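Sulfate transporter 4.1, chloroplastic (Arabidopsis thaliana, PDB 7LHV) cotransports sulfate with protons across a membrane, as a member of the SLC26 family, and may help regulate sulfate assimilation. Local coordinates at residues Thr78-Ile86 / Tyr138-Gln146; Tyr126-Val137 / Val374-Tyr385. All blocks are in the same frame, centred on the assembly; numbering follows the deposited sequence.

Contact 1. Residues Thr78-Ile86 / Tyr138-Gln146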
loop_
_atom_site.group_PDB
_atom_site.type_symbol
_atom_site.label_atom_id
_atom_site.label_comp_id
_atom_site.label_asym_id
_atom_site.label_seq_id
_atom_site.Cartn_x
_atom_site.Cartn_y
_atom_site.Cartn_z
ATOM N N THR A 78 -14.192 -27.213 18.400
ATOM C CA THR A 78 -14.285 -26.045 17.530
ATOM C C THR A 78 -14.460 -24.765 18.340
ATOM O O THR A 78 -13.795 -23.757 18.076
ATOM C CB THR A 78 -15.442 -26.218 16.544
ATOM O OG1 THR A 78 -15.243 -27.412 15.777
ATOM C CG2 THR A 78 -15.527 -25.026 15.606
ATOM N N LEU A 79 -15.348 -24.787 19.334
ATOM C CA LEU A 79 -15.618 -23.569 20.090
ATOM C C LEU A 79 -14.582 -23.307 21.176
ATOM O O LEU A 79 -14.294 -22.145 21.481
ATOM C CB LEU A 79 -17.015 -23.627 20.710
ATOM C CG LEU A 79 -18.187 -23.366 19.764
ATOM C CD1 LEU A 79 -19.455 -23.109 20.556
ATOM C CD2 LEU A 79 -17.887 -22.199 18.837
ATOM N N PHE A 80 -14.012 -24.358 21.769
ATOM C CA PHE A 80 -13.096 -24.230 22.901
ATOM C C PHE A 80 -11.751 -24.839 22.527
ATOM O O PHE A 80 -11.539 -26.049 22.701
ATOM C CB PHE A 80 -13.670 -24.907 24.141
ATOM C CG PHE A 80 -14.935 -24.280 24.644
ATOM C CD1 PHE A 80 -15.148 -22.920 24.520
ATOM C CD2 PHE A 80 -15.914 -25.055 25.240
ATOM C CE1 PHE A 80 -16.315 -22.345 24.982
ATOM C CE2 PHE A 80 -17.081 -24.486 25.704
ATOM C CZ PHE A 80 -17.281 -23.131 25.575
ATOM N N PRO A 81 -10.814 -24.041 22.015
ATOM C CA PRO A 81 -9.491 -24.591 21.675
ATOM C C PRO A 81 -8.705 -25.083 22.876
ATOM O O PRO A 81 -7.734 -25.829 22.694
ATOM C CB PRO A 81 -8.787 -23.417 20.982
ATOM C CG PRO A 81 -9.520 -22.207 21.433
ATOM C CD PRO A 81 -10.939 -22.625 21.638
ATOM N N CYS A 82 -9.088 -24.692 24.095
ATOM C CA CYS A 82 -8.360 -25.127 25.283
ATOM C C CYS A 82 -8.319 -26.647 25.383
ATOM O O CYS A 82 -7.303 -27.224 25.793
ATOM C CB CYS A 82 -8.997 -24.529 26.535
ATOM S SG CYS A 82 -10.677 -25.104 26.858
ATOM N N PHE A 83 -9.405 -27.312 24.983
ATOM C CA PHE A 83 -9.455 -28.766 25.058
ATOM C C PHE A 83 -8.370 -29.422 24.219
ATOM O O PHE A 83 -8.031 -30.583 24.469
ATOM C CB PHE A 83 -10.833 -29.265 24.628
ATOM C CG PHE A 83 -11.898 -29.058 25.661
ATOM C CD1 PHE A 83 -12.071 -29.967 26.690
ATOM C CD2 PHE A 83 -12.726 -27.950 25.607
ATOM C CE1 PHE A 83 -13.052 -29.776 27.646
ATOM C CE2 PHE A 83 -13.708 -27.753 26.560
ATOM C CZ PHE A 83 -13.870 -28.669 27.579
ATOM N N ARG A 84 -7.800 -28.697 23.250
ATOM C CA ARG A 84 -6.693 -29.242 22.474
ATOM C C ARG A 84 -5.548 -29.693 23.368
ATOM O O ARG A 84 -4.825 -30.630 23.018
ATOM C CB ARG A 84 -6.197 -28.212 21.460
ATOM C CG ARG A 84 -7.020 -28.137 20.189
ATOM C CD ARG A 84 -6.475 -27.073 19.256
ATOM N NE ARG A 84 -5.089 -27.333 18.892
ATOM C CZ ARG A 84 -4.248 -26.414 18.438
ATOM N NH1 ARG A 84 -4.622 -25.155 18.276
ATOM N NH2 ARG A 84 -3.002 -26.768 18.138
ATOM N N TRP A 85 -5.364 -29.047 24.522
ATOM C CA TRP A 85 -4.379 -29.520 25.484
ATOM C C TRP A 85 -5.001 -30.214 26.687
ATOM O O TRP A 85 -4.263 -30.772 27.506
ATOM C CB TRP A 85 -3.484 -28.367 25.963
ATOM C CG TRP A 85 -4.213 -27.139 26.407
ATOM C CD1 TRP A 85 -4.451 -26.019 25.668
ATOM C CD2 TRP A 85 -4.789 -26.898 27.697
ATOM N NE1 TRP A 85 -5.142 -25.097 26.414
ATOM C CE2 TRP A 85 -5.364 -25.613 27.664
ATOM C CE3 TRP A 85 -4.879 -27.644 28.876
ATOM C CZ2 TRP A 85 -6.018 -25.058 28.762
ATOM C CZ3 TRP A 85 -5.528 -27.092 29.964
ATOM C CH2 TRP A 85 -6.090 -25.812 29.900
ATOM N N ILE A 86 -6.328 -30.196 26.822
ATOM C CA ILE A 86 -6.956 -30.903 27.933
ATOM C C ILE A 86 -6.942 -32.406 27.694
ATOM O O ILE A 86 -6.638 -33.188 28.603
ATOM C CB ILE A 86 -8.384 -30.379 28.166
ATOM C CG1 ILE A 86 -8.343 -28.940 28.674
ATOM C CG2 ILE A 86 -9.124 -31.268 29.151
ATOM C CD1 ILE A 86 -9.707 -28.314 28.838
ATOM N N TYR A 138 -8.654 -16.032 28.013
ATOM C CA TYR A 138 -7.685 -16.456 27.010
ATOM C C TYR A 138 -7.356 -17.932 27.160
ATOM O O TYR A 138 -7.305 -18.669 26.168
ATOM C CB TYR A 138 -6.417 -15.617 27.102
ATOM C CG TYR A 138 -5.420 -15.950 26.024
ATOM C CD1 TYR A 138 -5.568 -15.447 24.743
ATOM C CD2 TYR A 138 -4.340 -16.780 26.280
ATOM C CE1 TYR A 138 -4.665 -15.747 23.753
ATOM C CE2 TYR A 138 -3.432 -17.089 25.293
ATOM C CZ TYR A 138 -3.601 -16.569 24.031
ATOM O OH TYR A 138 -2.699 -16.871 23.039
ATOM N N ALA A 139 -7.173 -18.393 28.398
ATOM C CA ALA A 139 -6.872 -19.799 28.634
ATOM C C ALA A 139 -7.962 -20.712 28.100
ATOM O O ALA A 139 -7.702 -21.895 27.862
ATOM C CB ALA A 139 -6.666 -20.049 30.126
ATOM N N ILE A 140 -9.173 -20.194 27.908
ATOM C CA ILE A 140 -10.232 -20.987 27.299
ATOM C C ILE A 140 -10.276 -20.802 25.786
ATOM O O ILE A 140 -10.594 -21.747 25.058
ATOM C CB ILE A 140 -11.588 -20.641 27.938
ATOM C CG1 ILE A 140 -11.531 -20.854 29.450
ATOM C CG2 ILE A 140 -12.693 -21.488 27.340
ATOM C CD1 ILE A 140 -12.763 -20.367 30.176
ATOM N N PHE A 141 -9.942 -19.612 25.287
ATOM C CA PHE A 141 -10.119 -19.296 23.875
ATOM C C PHE A 141 -8.809 -19.024 23.149
ATOM O O PHE A 141 -8.836 -18.618 21.983
ATOM C CB PHE A 141 -11.059 -18.098 23.715
ATOM C CG PHE A 141 -12.468 -18.375 24.145
ATOM C CD1 PHE A 141 -13.300 -19.159 23.369
ATOM C CD2 PHE A 141 -12.961 -17.852 25.328
ATOM C CE1 PHE A 141 -14.597 -19.418 23.762
ATOM C CE2 PHE A 141 -14.256 -18.107 25.726
ATOM C CZ PHE A 141 -15.075 -18.890 24.943
ATOM N N GLY A 142 -7.671 -19.234 23.794
ATOM C CA GLY A 142 -6.383 -18.966 23.189
ATOM C C GLY A 142 -5.738 -20.219 22.629
ATOM O O GLY A 142 -5.828 -21.296 23.211
ATOM N N SER A 143 -5.076 -20.059 21.485
ATOM C CA SER A 143 -4.397 -21.174 20.839
ATOM C C SER A 143 -3.005 -21.422 21.398
ATOM O O SER A 143 -2.562 -22.575 21.442
ATOM C CB SER A 143 -4.304 -20.928 19.332
ATOM O OG SER A 143 -5.590 -20.923 18.741
ATOM N N SER A 144 -2.306 -20.374 21.819
ATOM C CA SER A 144 -0.959 -20.538 22.347
ATOM C C SER A 144 -1.001 -21.143 23.743
ATOM O O SER A 144 -1.913 -20.877 24.528
ATOM C CB SER A 144 -0.235 -19.195 22.379
ATOM O OG SER A 144 1.136 -19.369 22.685
ATOM N N ARG A 145 -0.005 -21.971 24.049
ATOM C CA ARG A 145 0.084 -22.625 25.345
ATOM C C ARG A 145 1.124 -22.002 26.266
ATOM O O ARG A 145 1.167 -22.356 27.448
ATOM C CB ARG A 145 0.392 -24.117 25.164
ATOM C CG ARG A 145 -0.649 -24.859 24.349
ATOM C CD ARG A 145 -0.224 -26.289 24.079
ATOM N NE ARG A 145 -1.099 -26.938 23.111
ATOM C CZ ARG A 145 -0.871 -28.132 22.580
ATOM N NH1 ARG A 145 0.198 -28.839 22.904
ATOM N NH2 ARG A 145 -1.737 -28.625 21.700
ATOM N N GLN A 146 1.957 -21.093 25.763
ATOM C CA GLN A 146 2.936 -20.405 26.588
ATOM C C GLN A 146 2.766 -18.895 26.616
ATOM O O GLN A 146 3.452 -18.233 27.402
ATOM C CB GLN A 146 4.368 -20.723 26.125
ATOM C CG GLN A 146 4.870 -22.127 26.442
ATOM C CD GLN A 146 4.176 -23.201 25.641
ATOM O OE1 GLN A 146 3.540 -24.094 26.197
ATOM N NE2 GLN A 146 4.297 -23.124 24.322
#
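Phe80 and Phe141 run alongside each other with their rings at the same end, the ring planes turned 63° to each other. Phe141 CE1 comes in at the edge of the Phe80 ring, 3.6 Å from Phe80 CE1, and the edge of the Phe141 ring also meets the backbone carbonyl of Leu79. Ile140 CG2 lies over one face of the Phe141 ring, toward its rim, and 4.0 Å from Phe80 CD1. Beside this apolar group, Pro81 rests its CD on Ile140 O, at 3.5 Å, and the same carbonyl takes a weak hydrogen bond from Cys82 N (3.4 Å). The element being covered is the C-terminal end of the predicted membrane-spanning helix 125-141; the turn between helix 72-79 and the short helix 83-86 lies across it, so that the N-terminal region is laid against the membrane domain of this SulP transporter. Cys82 CB and the indole of Trp85 both approach Ala139 O, Trp85 CZ2 meeting it edge-on at 3.7 Å. With Trp85 CG placed between its own N and carbonyl carbon (chi1 49°), the indole is carried toward helix 125-141 with this edge leading. The straight chain of Arg145 passes the indole head to tail, its guanidinium plane 68° from the ring and one face turned to Trp85 CB, 4.0 Å from NE. It also makes a cation-pi contact with Tyr361. Arg84 NH2 lies 4.2 Å from Arg145 NH2, a like-charge approach probably eased by the hydrogen bond from Arg84 NH2 to the carbonyl of Glu362.

Contact 2. Residues Tyr126-Val137 / Val374-Tyr385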
loop_
_atom_site.group_PDB
_atom_site.type_symbol
_atom_site.label_atom_id
_atom_site.label_comp_id
_atom_site.label_asym_id
_atom_site.label_seq_id
_atom_site.Cartn_x
_atom_site.Cartn_y
_atom_site.Cartn_z
ATOM N N TYR A 126 -6.544 -0.872 38.049
ATOM C CA TYR A 126 -7.056 -1.261 36.741
ATOM C C TYR A 126 -6.063 -2.097 35.951
ATOM O O TYR A 126 -6.445 -2.694 34.939
ATOM C CB TYR A 126 -7.472 -0.019 35.953
ATOM C CG TYR A 126 -8.830 0.475 36.374
ATOM C CD1 TYR A 126 -9.981 -0.000 35.769
ATOM C CD2 TYR A 126 -8.966 1.386 37.409
ATOM C CE1 TYR A 126 -11.225 0.433 36.169
ATOM C CE2 TYR A 126 -10.204 1.826 37.813
ATOM C CZ TYR A 126 -11.331 1.348 37.190
ATOM O OH TYR A 126 -12.571 1.787 37.590
ATOM N N GLY A 127 -4.799 -2.148 36.372
ATOM C CA GLY A 127 -3.896 -3.136 35.810
ATOM C C GLY A 127 -4.279 -4.548 36.211
ATOM O O GLY A 127 -4.343 -5.450 35.371
ATOM N N LEU A 128 -4.572 -4.750 37.500
ATOM C CA LEU A 128 -4.921 -6.083 37.980
ATOM C C LEU A 128 -6.184 -6.596 37.308
ATOM O O LEU A 128 -6.258 -7.766 36.919
ATOM C CB LEU A 128 -5.086 -6.072 39.497
ATOM C CG LEU A 128 -3.825 -5.760 40.300
ATOM C CD1 LEU A 128 -4.118 -5.824 41.785
ATOM C CD2 LEU A 128 -2.708 -6.715 39.928
ATOM N N TYR A 129 -7.190 -5.730 37.160
ATOM C CA TYR A 129 -8.373 -6.094 36.388
ATOM C C TYR A 129 -7.977 -6.558 34.995
ATOM O O TYR A 129 -8.443 -7.598 34.514
ATOM C CB TYR A 129 -9.333 -4.907 36.300
ATOM C CG TYR A 129 -9.888 -4.426 37.621
ATOM C CD1 TYR A 129 -9.883 -5.240 38.743
ATOM C CD2 TYR A 129 -10.432 -3.156 37.740
ATOM C CE1 TYR A 129 -10.395 -4.799 39.946
ATOM C CE2 TYR A 129 -10.947 -2.708 38.938
ATOM C CZ TYR A 129 -10.926 -3.533 40.038
ATOM O OH TYR A 129 -11.438 -3.091 41.235
ATOM N N SER A 130 -7.073 -5.820 34.348
ATOM C CA SER A 130 -6.628 -6.165 33.006
ATOM C C SER A 130 -5.860 -7.475 32.961
ATOM O O SER A 130 -5.613 -7.988 31.867
ATOM C CB SER A 130 -5.768 -5.042 32.430
ATOM O OG SER A 130 -5.425 -5.312 31.084
ATOM N N SER A 131 -5.460 -8.015 34.111
ATOM C CA SER A 131 -4.848 -9.330 34.173
ATOM C C SER A 131 -5.782 -10.399 34.713
ATOM O O SER A 131 -5.435 -11.581 34.659
ATOM C CB SER A 131 -3.585 -9.293 35.044
ATOM O OG SER A 131 -2.617 -8.414 34.504
ATOM N N PHE A 132 -6.944 -10.021 35.250
ATOM C CA PHE A 132 -7.791 -11.009 35.906
ATOM C C PHE A 132 -8.706 -11.724 34.919
ATOM O O PHE A 132 -8.560 -12.926 34.681
ATOM C CB PHE A 132 -8.615 -10.341 37.006
ATOM C CG PHE A 132 -9.548 -11.277 37.706
ATOM C CD1 PHE A 132 -9.093 -12.483 38.208
ATOM C CD2 PHE A 132 -10.882 -10.955 37.860
ATOM C CE1 PHE A 132 -9.951 -13.344 38.850
ATOM C CE2 PHE A 132 -11.744 -11.813 38.500
ATOM C CZ PHE A 132 -11.278 -13.010 38.996
ATOM N N VAL A 133 -9.641 -10.998 34.320
ATOM C CA VAL A 133 -10.708 -11.625 33.543
ATOM C C VAL A 133 -10.218 -12.066 32.165
ATOM O O VAL A 133 -10.509 -13.202 31.767
ATOM C CB VAL A 133 -11.930 -10.700 33.429
ATOM C CG1 VAL A 133 -12.914 -11.248 32.415
ATOM C CG2 VAL A 133 -12.596 -10.558 34.783
ATOM N N PRO A 134 -9.499 -11.237 31.397
ATOM C CA PRO A 134 -9.045 -11.721 30.082
ATOM C C PRO A 134 -8.200 -12.979 30.156
ATOM O O PRO A 134 -8.348 -13.859 29.299
ATOM C CB PRO A 134 -8.257 -10.529 29.518
ATOM C CG PRO A 134 -7.980 -9.660 30.668
ATOM C CD PRO A 134 -9.131 -9.825 31.589
ATOM N N VAL A 135 -7.348 -13.114 31.175
ATOM C CA VAL A 135 -6.501 -14.301 31.276
ATOM C C VAL A 135 -7.354 -15.561 31.354
ATOM O O VAL A 135 -7.192 -16.488 30.552
ATOM C CB VAL A 135 -5.552 -14.185 32.481
ATOM C CG1 VAL A 135 -4.980 -15.539 32.829
ATOM C CG2 VAL A 135 -4.440 -13.212 32.173
ATOM N N PHE A 136 -8.315 -15.591 32.286
ATOM C CA PHE A 136 -9.241 -16.719 32.348
ATOM C C PHE A 136 -9.940 -16.934 31.019
ATOM O O PHE A 136 -10.196 -18.076 30.623
ATOM C CB PHE A 136 -10.283 -16.521 33.451
ATOM C CG PHE A 136 -9.757 -16.731 34.835
ATOM C CD1 PHE A 136 -8.974 -15.778 35.450
ATOM C CD2 PHE A 136 -10.067 -17.886 35.529
ATOM C CE1 PHE A 136 -8.501 -15.978 36.728
ATOM C CE2 PHE A 136 -9.595 -18.092 36.804
ATOM C CZ PHE A 136 -8.811 -17.138 37.405
ATOM N N VAL A 137 -10.264 -15.852 30.315
ATOM C CA VAL A 137 -10.884 -16.015 29.009
ATOM C C VAL A 137 -9.876 -16.570 28.014
ATOM O O VAL A 137 -10.176 -17.510 27.269
ATOM C CB VAL A 137 -11.492 -14.688 28.530
ATOM C CG1 VAL A 137 -12.068 -14.855 27.146
ATOM C CG2 VAL A 137 -12.571 -14.242 29.492
ATOM N N VAL A 374 -11.704 -12.133 21.735
ATOM C CA VAL A 374 -12.685 -12.573 22.723
ATOM C C VAL A 374 -12.227 -12.202 24.129
ATOM O O VAL A 374 -13.021 -11.729 24.957
ATOM C CB VAL A 374 -12.942 -14.083 22.587
ATOM C CG1 VAL A 374 -13.745 -14.592 23.764
ATOM C CG2 VAL A 374 -13.666 -14.370 21.291
ATOM N N ALA A 375 -10.939 -12.405 24.418
ATOM C CA ALA A 375 -10.409 -12.036 25.726
ATOM C C ALA A 375 -10.563 -10.545 25.980
ATOM O O ALA A 375 -10.963 -10.133 27.074
ATOM C CB ALA A 375 -8.943 -12.450 25.832
ATOM N N ASN A 376 -10.262 -9.721 24.977
ATOM C CA ASN A 376 -10.393 -8.277 25.139
ATOM C C ASN A 376 -11.846 -7.869 25.343
ATOM O O ASN A 376 -12.140 -6.988 26.158
ATOM C CB ASN A 376 -9.799 -7.560 23.931
ATOM C CG ASN A 376 -8.321 -7.304 24.081
ATOM O OD1 ASN A 376 -7.871 -6.806 25.109
ATOM N ND2 ASN A 376 -7.554 -7.642 23.055
ATOM N N ILE A 377 -12.771 -8.494 24.611
ATOM C CA ILE A 377 -14.185 -8.149 24.747
ATOM C C ILE A 377 -14.678 -8.463 26.154
ATOM O O ILE A 377 -15.341 -7.641 26.803
ATOM C CB ILE A 377 -15.019 -8.879 23.681
ATOM C CG1 ILE A 377 -14.810 -8.241 22.308
ATOM C CG2 ILE A 377 -16.489 -8.870 24.052
ATOM C CD1 ILE A 377 -15.416 -9.030 21.182
ATOM N N LEU A 378 -14.351 -9.657 26.657
ATOM C CA LEU A 378 -14.778 -10.008 28.009
ATOM C C LEU A 378 -14.096 -9.140 29.062
ATOM O O LEU A 378 -14.734 -8.747 30.050
ATOM C CB LEU A 378 -14.528 -11.487 28.284
ATOM C CG LEU A 378 -15.616 -12.471 27.843
ATOM C CD1 LEU A 378 -16.896 -12.215 28.617
ATOM C CD2 LEU A 378 -15.877 -12.422 26.350
ATOM N N GLY A 379 -12.816 -8.819 28.876
ATOM C CA GLY A 379 -12.156 -7.912 29.797
ATOM C C GLY A 379 -12.814 -6.546 29.832
ATOM O O GLY A 379 -12.969 -5.952 30.901
ATOM N N SER A 380 -13.215 -6.034 28.668
ATOM C CA SER A 380 -13.943 -4.773 28.630
ATOM C C SER A 380 -15.260 -4.889 29.377
ATOM O O SER A 380 -15.649 -3.978 30.116
ATOM C CB SER A 380 -14.189 -4.358 27.186
ATOM O OG SER A 380 -13.019 -4.542 26.420
ATOM N N LEU A 381 -15.962 -6.007 29.197
ATOM C CA LEU A 381 -17.175 -6.231 29.971
ATOM C C LEU A 381 -16.909 -6.308 31.467
ATOM O O LEU A 381 -17.833 -6.080 32.252
ATOM C CB LEU A 381 -17.880 -7.506 29.511
ATOM C CG LEU A 381 -18.463 -7.492 28.101
ATOM C CD1 LEU A 381 -19.390 -8.673 27.912
ATOM C CD2 LEU A 381 -19.193 -6.190 27.841
ATOM N N PHE A 382 -15.681 -6.616 31.879
ATOM C CA PHE A 382 -15.345 -6.687 33.298
ATOM C C PHE A 382 -14.288 -5.654 33.676
ATOM O O PHE A 382 -13.380 -5.931 34.463
ATOM C CB PHE A 382 -14.894 -8.091 33.679
ATOM C CG PHE A 382 -16.025 -9.027 33.960
ATOM C CD1 PHE A 382 -16.561 -9.121 35.230
ATOM C CD2 PHE A 382 -16.561 -9.804 32.951
ATOM C CE1 PHE A 382 -17.607 -9.980 35.491
ATOM C CE2 PHE A 382 -17.606 -10.664 33.205
ATOM C CZ PHE A 382 -18.129 -10.753 34.477
ATOM N N SER A 383 -14.397 -4.447 33.118
ATOM C CA SER A 383 -13.591 -3.290 33.518
ATOM C C SER A 383 -12.091 -3.547 33.358
ATOM O O SER A 383 -11.323 -3.514 34.318
ATOM C CB SER A 383 -13.919 -2.872 34.954
ATOM O OG SER A 383 -15.315 -2.748 35.148
ATOM N N ALA A 384 -11.677 -3.786 32.116
ATOM C CA ALA A 384 -10.271 -3.971 31.794
ATOM C C ALA A 384 -9.914 -3.175 30.548
ATOM O O ALA A 384 -10.765 -2.916 29.695
ATOM C CB ALA A 384 -9.932 -5.447 31.574
ATOM N N TYR A 385 -8.649 -2.793 30.450
ATOM C CA TYR A 385 -8.121 -2.062 29.309
ATOM C C TYR A 385 -7.236 -2.982 28.471
ATOM O O TYR A 385 -6.803 -4.033 28.956
ATOM C CB TYR A 385 -7.364 -0.810 29.790
ATOM C CG TYR A 385 -5.909 -0.976 30.159
ATOM C CD1 TYR A 385 -5.533 -1.320 31.448
ATOM C CD2 TYR A 385 -4.908 -0.735 29.230
ATOM C CE1 TYR A 385 -4.203 -1.451 31.789
ATOM C CE2 TYR A 385 -3.579 -0.866 29.563
ATOM C CZ TYR A 385 -3.233 -1.221 30.843
ATOM O OH TYR A 385 -1.907 -1.349 31.174
#
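Val137 spreads its two methyl groups over helix 365-381, and each has a different neighbour. Its CB stands 4.0 Å from Ala375 CA. Beyond it CG1, carried opposite the backbone N (chi1 177°), reaches Ala375 CA at 3.6 Å and Val374 CG1 at 3.8 Å. The other branch, CG2, lies against Leu378 CB at 3.6 Å, crossing that side chain at about a right angle. One turn earlier Val133 repeats the theme, its CG2 meeting Phe382 CB at 3.5 Å. Helix 125-141 is kinked at Pro134, where neither Pro134 N nor Val135 N bonds to the preceding turn, and Pro134 CD packs 4.0 Å from Gly379 CA, where no side chain intervenes. The axes of 126-137 and 374-381 approach to 8.0 Å, consistent with the glycine, with 131° between their directions. Past the end of helix 365-381 the chemistry turns polar: buried Ser130 OG donates to Tyr385 O over 2.8 Å, approaching 25° off the carbonyl plane, while Ala384 CB sits over Ser130 CA and the Tyr385 ring turns its edge to Tyr126 O. Around this pair, helix 173-194 touches Tyr126 and Val374, helix 91-119 meets Tyr385 through Tyr116, and helix 406-426 backs Tyr129. Tyr385, shortly before strand 388-389, bonds through its OH to Ser156 in helix 153-166; that strand pairs antiparallel with strand 149-150.

Both contacts use helix 125-141, at successive levels: contact 2 engages its body, contact 1 its C-terminal end and the loop that follows. Their centres are about 17 Å apart, yet they touch where Phe141 CD2 meets Val374 CG1 at 3.7 Å, so helix 365-381, one partner of contact 2, also touches contact 1. Contact 2 is buried and joins two predicted transmembrane helices mainly through valine, proline, alanine and leucine, with aromatic side chains and a serine-to-carbonyl hydrogen bond toward one end. Contact 1 is only partly buried and attaches the N-terminal region; it mixes aromatic rings, a proline and backbone carbonyls with two arginines, Arg145 contributing a sizeable share of the buried surface.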